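Local coordinates for response regulator receiver domain protein (CheY) (Rhodospirillum rubrum, PDB 3HEB), which probably works as a phosphoacceptor receiver domain of a two-component system, taking a phosphoryl group on an aspartate in signal transduction, at residues 48-51 against 52-56; 70-74 against 75-79; 96-100 against 101-105. All coordinates share one frame; numbering follows the deposited sequence.

Contact 1 (48-51 against 52-56)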
ATOM      1  N   GLY A  48      19.574  13.257   4.422  1.00 29.24           N
ATOM      2  CA  GLY A  48      20.384  14.411   4.773  1.00 30.12           C
ATOM      3  C   GLY A  48      21.863  14.165   4.554  1.00 31.07           C
ATOM      4  O   GLY A  48      22.274  13.050   4.228  1.00 30.25           O
ATOM      5  N   ASP A  49      22.666  15.204   4.746  1.00 32.88           N
ATOM      6  CA  ASP A  49      24.104  15.108   4.556  1.00 34.53           C
ATOM      7  C   ASP A  49      24.752  14.229   5.609  1.00 35.08           C
ATOM      8  O   ASP A  49      25.749  13.563   5.337  1.00 36.18           O
ATOM      9  CB  ASP A  49      24.726  16.501   4.582  1.00 36.91           C
ATOM     10  CG  ASP A  49      24.208  17.379   3.467  1.00 39.05           C
ATOM     11  OD1 ASP A  49      24.321  16.953   2.297  1.00 40.71           O
ATOM     12  OD2 ASP A  49      23.686  18.482   3.753  1.00 38.67           O
ATOM     13  N   ASP A  50      24.189  14.231   6.812  1.00 35.54           N
ATOM     14  CA  ASP A  50      24.726  13.408   7.886  1.00 35.50           C
ATOM     15  C   ASP A  50      24.325  11.950   7.670  1.00 34.54           C
ATOM     16  O   ASP A  50      24.872  11.048   8.302  1.00 33.51           O
ATOM     17  CB  ASP A  50      24.222  13.908   9.249  1.00 37.72           C
ATOM     18  CG  ASP A  50      22.720  14.118   9.281  1.00 39.62           C
ATOM     19  OD1 ASP A  50      21.971  13.160   8.990  1.00 39.56           O
ATOM     20  OD2 ASP A  50      22.290  15.247   9.601  1.00 41.40           O
ATOM     21  N   LYS A  51      23.372  11.743   6.764  1.00 34.21           N
ATOM     22  CA  LYS A  51      22.860  10.413   6.406  1.00 34.22           C
ATOM     23  C   LYS A  51      22.068   9.697   7.501  1.00 32.43           C
ATOM     24  O   LYS A  51      21.771   8.508   7.374  1.00 32.98           O
ATOM     25  CB  LYS A  51      24.008   9.509   5.931  1.00 35.47           C
ATOM     26  CG  LYS A  51      24.712  10.021   4.678  1.00 37.16           C
ATOM     27  CD  LYS A  51      23.710  10.227   3.553  1.00 39.98           C
ATOM     28  CE  LYS A  51      24.275  11.086   2.425  1.00 40.77           C
ATOM     29  NZ  LYS A  51      23.214  11.404   1.424  1.00 40.92           N
ATOM     30  N   SER A  52      21.710  10.425   8.556  1.00 30.53           N
ATOM     31  CA  SER A  52      20.958   9.870   9.683  1.00 27.81           C
ATOM     32  C   SER A  52      19.449   9.773   9.419  1.00 27.40           C
ATOM     33  O   SER A  52      18.737   9.048  10.120  1.00 25.87           O
ATOM     34  CB  SER A  52      21.182  10.726  10.932  1.00 27.50           C
ATOM     35  OG  SER A  52      20.554  11.992  10.801  1.00 23.68           O
ATOM     36  N   GLY A  53      18.967  10.514   8.423  1.00 26.25           N
ATOM     37  CA  GLY A  53      17.552  10.492   8.103  1.00 23.88           C
ATOM     38  C   GLY A  53      16.752  11.452   8.965  1.00 24.38           C
ATOM     39  O   GLY A  53      15.537  11.575   8.813  1.00 23.24           O
ATOM     40  N   ARG A  54      17.431  12.153   9.864  1.00 23.98           N
ATOM     41  CA  ARG A  54      16.741  13.078  10.745  1.00 24.68           C
ATOM     42  C   ARG A  54      15.979  14.169  10.017  1.00 23.71           C
ATOM     43  O   ARG A  54      15.002  14.696  10.534  1.00 25.71           O
ATOM     44  CB  ARG A  54      17.724  13.660  11.762  1.00 25.33           C
ATOM     45  CG  ARG A  54      17.979  12.678  12.899  1.00 29.52           C
ATOM     46  CD  ARG A  54      18.988  13.181  13.899  1.00 34.61           C
ATOM     47  NE  ARG A  54      20.316  13.271  13.309  1.00 38.85           N
ATOM     48  CZ  ARG A  54      21.434  13.415  14.009  1.00 40.17           C
ATOM     49  NH1 ARG A  54      21.383  13.484  15.335  1.00 41.12           N
ATOM     50  NH2 ARG A  54      22.604  13.480  13.385  1.00 41.24           N
ATOM     51  N   VAL A  55      16.411  14.501   8.810  1.00 23.88           N
ATOM     52  CA  VAL A  55      15.722  15.508   8.014  1.00 23.33           C
ATOM     53  C   VAL A  55      14.299  15.048   7.720  1.00 23.36           C
ATOM     54  O   VAL A  55      13.399  15.867   7.542  1.00 25.05           O
ATOM     55  CB  VAL A  55      16.431  15.738   6.670  1.00 23.17           C
ATOM     56  CG1 VAL A  55      17.671  16.593   6.871  1.00 23.23           C
ATOM     57  CG2 VAL A  55      16.806  14.397   6.060  1.00 22.76           C
ATOM     58  N   SER A  56      14.106  13.731   7.680  1.00 22.78           N
ATOM     59  CA  SER A  56      12.802  13.139   7.399  1.00 21.63           C
ATOM     60  C   SER A  56      11.890  12.994   8.617  1.00 20.29           C
ATOM     61  O   SER A  56      10.688  12.765   8.461  1.00 18.53           O
ATOM     62  CB  SER A  56      12.971  11.758   6.745  1.00 22.57           C
ATOM     63  OG  SER A  56      13.372  11.854   5.387  1.00 22.51           O
TER
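The backbone of G48 and V55 comes together, CA to CA 5.8 Å, because the chain turns twice between them, with positive phi at K51 and again at G53. The bend lies in the loop that follows helix 39-47 of this CheY-like receiver fold, and an ST turn at S52 forms its centre. G48, the first residue to leave the helix, has phi 85°, an angle that suits glycine.

D50 points its side chain toward the residues that follow, CG lying between its own N and carbonyl carbon (chi1 49°), and OD1 takes two bonds from a single residue. S52 N reaches it at 2.8 Å on the anti lone pair, the one away from OD2. S52 OG donates to the same oxygen at 2.6 Å, arriving from well above the carboxylate plane. While donating a hydrogen bond to D50 OD1, S52 OG also accepts: the backbone N of R54 closes the ST turn, and R54 NE donates a second bond to S52 OG at 2.8 Å, tilted from the guanidinium plane. With one bond given and two taken, the hydroxyl's rotation is set, and the R54 guanidinium lies with the D50 carboxylate at its edge. Charge attraction between D50 and R54 is probable, yet the two planes are steeply turned against each other and no salt bridge forms.

Beyond the contact, S56 OG bonds to L46 O, which ties the loop to the end of helix 39-47, and N84 ND2 bonds to S52 O. At the G48 end, methyl CG2 of V55 sits 3.4 Å from G48 N.

Contact 2 (70-74 against 75-79)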
ATOM      1  N   PRO A  70      19.932   5.102 -12.760  1.00 21.88           N
ATOM      2  CA  PRO A  70      21.257   5.189 -13.376  1.00 21.92           C
ATOM      3  C   PRO A  70      22.483   5.022 -12.480  1.00 21.57           C
ATOM      4  O   PRO A  70      23.529   4.554 -12.938  1.00 23.21           O
ATOM      5  CB  PRO A  70      21.227   6.562 -14.037  1.00 21.87           C
ATOM      6  CG  PRO A  70      20.441   7.355 -13.068  1.00 21.54           C
ATOM      7  CD  PRO A  70      19.287   6.429 -12.752  1.00 22.39           C
ATOM      8  N   ASP A  71      22.366   5.395 -11.214  1.00 20.04           N
ATOM      9  CA  ASP A  71      23.502   5.306 -10.312  1.00 18.92           C
ATOM     10  C   ASP A  71      23.406   4.194  -9.281  1.00 19.71           C
ATOM     11  O   ASP A  71      24.391   3.890  -8.603  1.00 20.52           O
ATOM     12  CB  ASP A  71      23.707   6.651  -9.617  1.00 18.01           C
ATOM     13  CG  ASP A  71      22.456   7.138  -8.911  1.00 18.66           C
ATOM     14  OD1 ASP A  71      21.387   6.512  -9.084  1.00 15.20           O
ATOM     15  OD2 ASP A  71      22.543   8.157  -8.182  1.00 21.92           O
HETATM   16  N   MSE A  72      22.228   3.585  -9.165  1.00 18.88           N
HETATM   17  CA  MSE A  72      22.020   2.488  -8.217  1.00 17.25           C
HETATM   18  C   MSE A  72      20.734   1.781  -8.598  1.00 18.33           C
HETATM   19  O   MSE A  72      20.199   2.001  -9.687  1.00 19.45           O
HETATM   20  CB  MSE A  72      21.922   3.019  -6.768  1.00 14.62           C
HETATM   21  CG  MSE A  72      20.804   4.052  -6.496  1.00 11.49           C
HETATM   22 SE   MSE A  72      20.864   4.810  -4.830  1.00  3.90          SE
HETATM   23  CE  MSE A  72      22.196   5.893  -5.021  1.00  2.92           C
ATOM     24  N   THR A  73      20.252   0.917  -7.714  1.00 18.71           N
ATOM     25  CA  THR A  73      18.992   0.234  -7.949  1.00 19.44           C
ATOM     26  C   THR A  73      18.043   0.716  -6.872  1.00 18.29           C
ATOM     27  O   THR A  73      18.431   0.862  -5.716  1.00 19.04           O
ATOM     28  CB  THR A  73      19.109  -1.298  -7.846  1.00 20.93           C
ATOM     29  OG1 THR A  73      17.806  -1.875  -8.042  1.00 23.66           O
ATOM     30  CG2 THR A  73      19.663  -1.709  -6.484  1.00 18.16           C
ATOM     31  N   GLY A  74      16.802   0.977  -7.260  1.00 17.09           N
ATOM     32  CA  GLY A  74      15.822   1.450  -6.309  1.00 16.19           C
ATOM     33  C   GLY A  74      15.547   0.492  -5.163  1.00 17.68           C
ATOM     34  O   GLY A  74      15.069   0.919  -4.104  1.00 17.10           O
ATOM     35  N   ILE A  75      15.827  -0.794  -5.348  1.00 17.17           N
ATOM     36  CA  ILE A  75      15.579  -1.740  -4.268  1.00 19.83           C
ATOM     37  C   ILE A  75      16.391  -1.353  -3.036  1.00 20.07           C
ATOM     38  O   ILE A  75      15.903  -1.429  -1.912  1.00 19.20           O
ATOM     39  CB  ILE A  75      15.902  -3.195  -4.686  1.00 21.16           C
ATOM     40  CG1 ILE A  75      14.718  -3.769  -5.465  1.00 23.15           C
ATOM     41  CG2 ILE A  75      16.174  -4.065  -3.457  1.00 23.58           C
ATOM     42  CD1 ILE A  75      14.902  -5.207  -5.901  1.00 24.90           C
ATOM     43  N   ASP A  76      17.626  -0.914  -3.247  1.00 19.61           N
ATOM     44  CA  ASP A  76      18.447  -0.524  -2.114  1.00 19.47           C
ATOM     45  C   ASP A  76      17.968   0.771  -1.465  1.00 18.55           C
ATOM     46  O   ASP A  76      18.182   0.989  -0.274  1.00 20.28           O
ATOM     47  CB  ASP A  76      19.905  -0.433  -2.547  1.00 19.82           C
ATOM     48  CG  ASP A  76      20.484  -1.799  -2.848  1.00 18.49           C
ATOM     49  OD1 ASP A  76      20.398  -2.679  -1.970  1.00 17.22           O
ATOM     50  OD2 ASP A  76      21.016  -2.002  -3.952  1.00 19.15           O
ATOM     51  N   ILE A  77      17.312   1.627  -2.240  1.00 16.38           N
ATOM     52  CA  ILE A  77      16.777   2.861  -1.684  1.00 15.01           C
ATOM     53  C   ILE A  77      15.655   2.419  -0.739  1.00 15.01           C
ATOM     54  O   ILE A  77      15.549   2.904   0.384  1.00 15.25           O
ATOM     55  CB  ILE A  77      16.195   3.791  -2.791  1.00 12.02           C
ATOM     56  CG1 ILE A  77      17.328   4.310  -3.688  1.00 11.99           C
ATOM     57  CG2 ILE A  77      15.446   4.949  -2.155  1.00  9.32           C
ATOM     58  CD1 ILE A  77      16.887   5.274  -4.772  1.00  8.27           C
ATOM     59  N   LEU A  78      14.847   1.472  -1.210  1.00 16.15           N
ATOM     60  CA  LEU A  78      13.722   0.906  -0.462  1.00 16.81           C
ATOM     61  C   LEU A  78      14.218   0.306   0.848  1.00 17.19           C
ATOM     62  O   LEU A  78      13.646   0.549   1.908  1.00 17.07           O
ATOM     63  CB  LEU A  78      13.051  -0.199  -1.291  1.00 16.35           C
ATOM     64  CG  LEU A  78      11.636  -0.721  -1.009  1.00 18.82           C
ATOM     65  CD1 LEU A  78      11.523  -2.111  -1.620  1.00 19.87           C
ATOM     66  CD2 LEU A  78      11.336  -0.801   0.463  1.00 19.41           C
ATOM     67  N   LYS A  79      15.282  -0.491   0.762  1.00 18.09           N
ATOM     68  CA  LYS A  79      15.843  -1.135   1.940  1.00 19.72           C
ATOM     69  C   LYS A  79      16.262  -0.111   2.979  1.00 19.13           C
ATOM     70  O   LYS A  79      15.999  -0.282   4.165  1.00 20.88           O
ATOM     71  CB  LYS A  79      17.047  -2.002   1.557  1.00 22.03           C
ATOM     72  CG  LYS A  79      17.788  -2.577   2.756  1.00 26.89           C
ATOM     73  CD  LYS A  79      18.814  -3.645   2.364  1.00 31.49           C
ATOM     74  CE  LYS A  79      18.131  -4.955   1.974  1.00 35.29           C
ATOM     75  NZ  LYS A  79      19.080  -6.058   1.607  1.00 35.46           N
TER
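G74 O is gripped by two backbone N-H groups of the next turn. L78 N makes the better bond, 3.0 Å and nearly straight at 163°, with the donor only slightly tilted from the carbonyl plane; I77 N adds a weak one of the same length with a much poorer angle. CB of I77 also packs 3.4 Å from G74 O. One residue earlier, T73 O receives D76 N at 3.1 Å, the donor standing above the carbonyl plane instead of on a lone pair. The two carbonyls thus take up N-H groups of the first helical turn.

The side chain of M72, a selenomethionine, comes in over I77. The bend at chi3 (75°) brings the SE atom to 3.7 Å from I77 CG1 and 4.0 Å from I77 CD1. The two chains cross at about a right angle, so the selenium lies across the outer part of the isoleucine. L43 of helix 39-47 meets both partners, M72 of the loop and I77 of helix 74-83.

All this is the entry into helix 74-83 of a doubly wound CheY-like receiver fold, reached by the loop that leaves strand 61-65. That strand leads to D66, the predicted phosphorylation site, and the loop passes L67 on its way to the helix. T73 holds on to this part of the loop through OG1, which bonds to L67 O. With chi1 178°, that hydroxyl is placed opposite the backbone N across the CA-CB bond and also lies 3.5 Å from I75 N. I75 itself turns its end away toward E103 and C107 of helix 101-109.

Contact 3 (96-100 against 101-105)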
ATOM      1  N   THR A  96       7.764   0.440 -11.447  1.00 17.69           N
ATOM      2  CA  THR A  96       8.806   0.076 -12.381  1.00 19.11           C
ATOM      3  C   THR A  96       8.320  -0.797 -13.530  1.00 19.40           C
ATOM      4  O   THR A  96       7.181  -1.263 -13.547  1.00 19.22           O
ATOM      5  CB  THR A  96       9.930  -0.644 -11.640  1.00 19.47           C
ATOM      6  OG1 THR A  96      11.073  -0.772 -12.497  1.00 21.26           O
ATOM      7  CG2 THR A  96       9.444  -2.020 -11.189  1.00 20.39           C
ATOM      8  N   THR A  97       9.219  -1.028 -14.478  1.00 20.32           N
ATOM      9  CA  THR A  97       8.936  -1.816 -15.668  1.00 20.63           C
ATOM     10  C   THR A  97       8.766  -3.318 -15.450  1.00 22.41           C
ATOM     11  O   THR A  97       7.800  -3.907 -15.919  1.00 22.39           O
ATOM     12  CB  THR A  97      10.047  -1.588 -16.731  1.00 20.58           C
ATOM     13  OG1 THR A  97       9.949  -0.253 -17.250  1.00 18.18           O
ATOM     14  CG2 THR A  97       9.909  -2.576 -17.876  1.00 22.51           C
ATOM     15  N   THR A  98       9.691  -3.941 -14.730  1.00 24.81           N
ATOM     16  CA  THR A  98       9.625  -5.382 -14.534  1.00 27.55           C
ATOM     17  C   THR A  98       8.383  -5.888 -13.825  1.00 29.03           C
ATOM     18  O   THR A  98       7.726  -5.146 -13.087  1.00 30.38           O
ATOM     19  CB  THR A  98      10.860  -5.907 -13.783  1.00 28.52           C
ATOM     20  OG1 THR A  98      10.786  -7.333 -13.702  1.00 30.24           O
ATOM     21  CG2 THR A  98      10.927  -5.330 -12.377  1.00 29.04           C
ATOM     22  N   ASP A  99       8.063  -7.161 -14.053  1.00 29.65           N
ATOM     23  CA  ASP A  99       6.897  -7.771 -13.433  1.00 31.49           C
ATOM     24  C   ASP A  99       7.103  -9.223 -13.037  1.00 31.99           C
ATOM     25  O   ASP A  99       6.132  -9.967 -12.910  1.00 32.32           O
ATOM     26  CB  ASP A  99       5.678  -7.693 -14.358  1.00 32.53           C
ATOM     27  CG  ASP A  99       5.828  -8.560 -15.593  1.00 35.20           C
ATOM     28  OD1 ASP A  99       4.787  -8.966 -16.158  1.00 36.57           O
ATOM     29  OD2 ASP A  99       6.979  -8.828 -16.006  1.00 35.12           O
ATOM     30  N   ASP A 100       8.347  -9.648 -12.851  1.00 33.42           N
ATOM     31  CA  ASP A 100       8.569 -11.031 -12.456  1.00 35.01           C
ATOM     32  C   ASP A 100       8.458 -11.185 -10.940  1.00 34.88           C
ATOM     33  O   ASP A 100       8.990 -10.371 -10.177  1.00 33.68           O
ATOM     34  CB  ASP A 100       9.929 -11.537 -12.942  1.00 37.70           C
ATOM     35  CG  ASP A 100      11.077 -10.841 -12.272  1.00 39.73           C
ATOM     36  OD1 ASP A 100      11.250  -9.627 -12.517  1.00 42.01           O
ATOM     37  OD2 ASP A 100      11.801 -11.508 -11.500  1.00 39.52           O
ATOM     38  N   GLN A 101       7.752 -12.237 -10.527  1.00 34.64           N
ATOM     39  CA  GLN A 101       7.506 -12.555  -9.121  1.00 35.29           C
ATOM     40  C   GLN A 101       8.651 -12.214  -8.171  1.00 33.89           C
ATOM     41  O   GLN A 101       8.455 -11.496  -7.189  1.00 32.98           O
ATOM     42  CB  GLN A 101       7.201 -14.049  -8.952  1.00 37.46           C
ATOM     43  CG  GLN A 101       6.553 -14.733 -10.143  1.00 40.85           C
ATOM     44  CD  GLN A 101       6.676 -16.262 -10.072  1.00 43.16           C
ATOM     45  OE1 GLN A 101       7.782 -16.812  -9.935  1.00 39.48           O
ATOM     46  NE2 GLN A 101       5.537 -16.952 -10.175  1.00 42.64           N
ATOM     47  N   ARG A 102       9.836 -12.746  -8.461  1.00 32.62           N
ATOM     48  CA  ARG A 102      11.010 -12.538  -7.618  1.00 32.14           C
ATOM     49  C   ARG A 102      11.276 -11.094  -7.204  1.00 29.86           C
ATOM     50  O   ARG A 102      11.625 -10.834  -6.052  1.00 28.16           O
ATOM     51  CB  ARG A 102      12.252 -13.125  -8.297  1.00 35.26           C
ATOM     52  CG  ARG A 102      12.280 -14.654  -8.315  1.00 38.30           C
ATOM     53  CD  ARG A 102      13.617 -15.205  -8.829  1.00 40.40           C
ATOM     54  NE  ARG A 102      13.846 -14.945 -10.254  1.00 41.41           N
ATOM     55  CZ  ARG A 102      14.827 -14.184 -10.738  1.00 42.31           C
ATOM     56  NH1 ARG A 102      15.690 -13.592  -9.920  1.00 41.67           N
ATOM     57  NH2 ARG A 102      14.954 -14.018 -12.050  1.00 41.30           N
ATOM     58  N   GLU A 103      11.118 -10.159  -8.136  1.00 28.51           N
ATOM     59  CA  GLU A 103      11.346  -8.748  -7.839  1.00 27.33           C
ATOM     60  C   GLU A 103      10.222  -8.182  -6.992  1.00 24.82           C
ATOM     61  O   GLU A 103      10.458  -7.470  -6.020  1.00 24.64           O
ATOM     62  CB  GLU A 103      11.456  -7.945  -9.131  1.00 30.82           C
ATOM     63  CG  GLU A 103      12.772  -8.148  -9.843  1.00 36.26           C
ATOM     64  CD  GLU A 103      13.931  -7.581  -9.057  1.00 39.19           C
ATOM     65  OE1 GLU A 103      14.167  -6.358  -9.162  1.00 42.72           O
ATOM     66  OE2 GLU A 103      14.594  -8.351  -8.327  1.00 41.05           O
ATOM     67  N   ILE A 104       8.997  -8.505  -7.376  1.00 21.84           N
ATOM     68  CA  ILE A 104       7.831  -8.032  -6.670  1.00 18.39           C
ATOM     69  C   ILE A 104       7.881  -8.530  -5.236  1.00 18.34           C
ATOM     70  O   ILE A 104       7.800  -7.735  -4.297  1.00 16.72           O
ATOM     71  CB  ILE A 104       6.546  -8.518  -7.379  1.00 17.33           C
ATOM     72  CG1 ILE A 104       6.472  -7.891  -8.782  1.00 17.42           C
ATOM     73  CG2 ILE A 104       5.333  -8.156  -6.564  1.00 14.02           C
ATOM     74  CD1 ILE A 104       5.284  -8.345  -9.614  1.00 17.98           C
ATOM     75  N   GLN A 105       8.042  -9.840  -5.069  1.00 17.30           N
ATOM     76  CA  GLN A 105       8.100 -10.436  -3.739  1.00 17.00           C
ATOM     77  C   GLN A 105       9.235  -9.853  -2.891  1.00 17.25           C
ATOM     78  O   GLN A 105       9.078  -9.663  -1.679  1.00 17.80           O
ATOM     79  CB  GLN A 105       8.264 -11.955  -3.851  1.00 15.97           C
ATOM     80  CG  GLN A 105       7.275 -12.609  -4.815  1.00 17.00           C
ATOM     81  CD  GLN A 105       7.445 -14.120  -4.918  1.00 20.79           C
ATOM     82  OE1 GLN A 105       8.571 -14.642  -4.975  1.00 19.51           O
ATOM     83  NE2 GLN A 105       6.321 -14.830  -4.961  1.00 21.10           N
TER
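D100 meets E103 and I104 through its carbonyl oxygen, and R102 and E103 through its side chain, at the N-cap position of helix 101-109 in the receiver fold. D100 O accepts E103 N at 3.0 Å, with the donor tilted from the carbonyl plane, and takes a weak, longer bond from I104 N that is almost straight. The first turn therefore closes on the cap residue itself. Just before the cap, D99 O lies 3.8 Å from I104 CD1.

The carboxylate of D100 lies alongside the helix start, swung there by a chi1 of 66°. OD1 touches E103 CG at 3.4 Å, a contact with the aliphatic part of a chain that is bent at chi2. OD2 rests 3.6 Å from R102 CB and sits over one face of the R102 guanidinium, displaced toward its rim. No N-H of R102 points at this oxygen, so any attraction is of charge alone, while the positive end of the helix dipole would probably favour the aspartate's negative charge as well.

T98 meets the cap from the loop side. Its CG2 packs on E103 CB at 4.2 Å, and its OG1 takes a weak bond from the backbone N of D100. T98 O in turn bonds to Y115 OH and T117 OG1, so the approach to the helix is pinned to strand 114-117. I104 belongs to the buried side, against Y115, and also packs on Q140 of the second subunit. Farther back, at the end of strand 92-96, T96 OG1 bonds to OD1 of D66, the predicted phosphorylation site.

In the fold
From the N terminus the chain builds strand 6-10, helix 14-26 and strand 33-36 before contact 1 rounds off helix 39-47 in the loop leading to strand 61-65. Contact 2 then closes the turn from that central strand into helix 74-83, and contact 3 does the same from strand 92-96 into helix 101-109. They follow in series, and none nests in or crosses another. Contact 1 stands apart, its centre about 17 Å from that of contact 2 and about 29 Å from that of contact 3. Contacts 2 and 3 touch where I75 CD1 packs 3.5 Å from E103 OE1, joining helices 74-83 and 101-109, neighbours packed beside the parallel sheet.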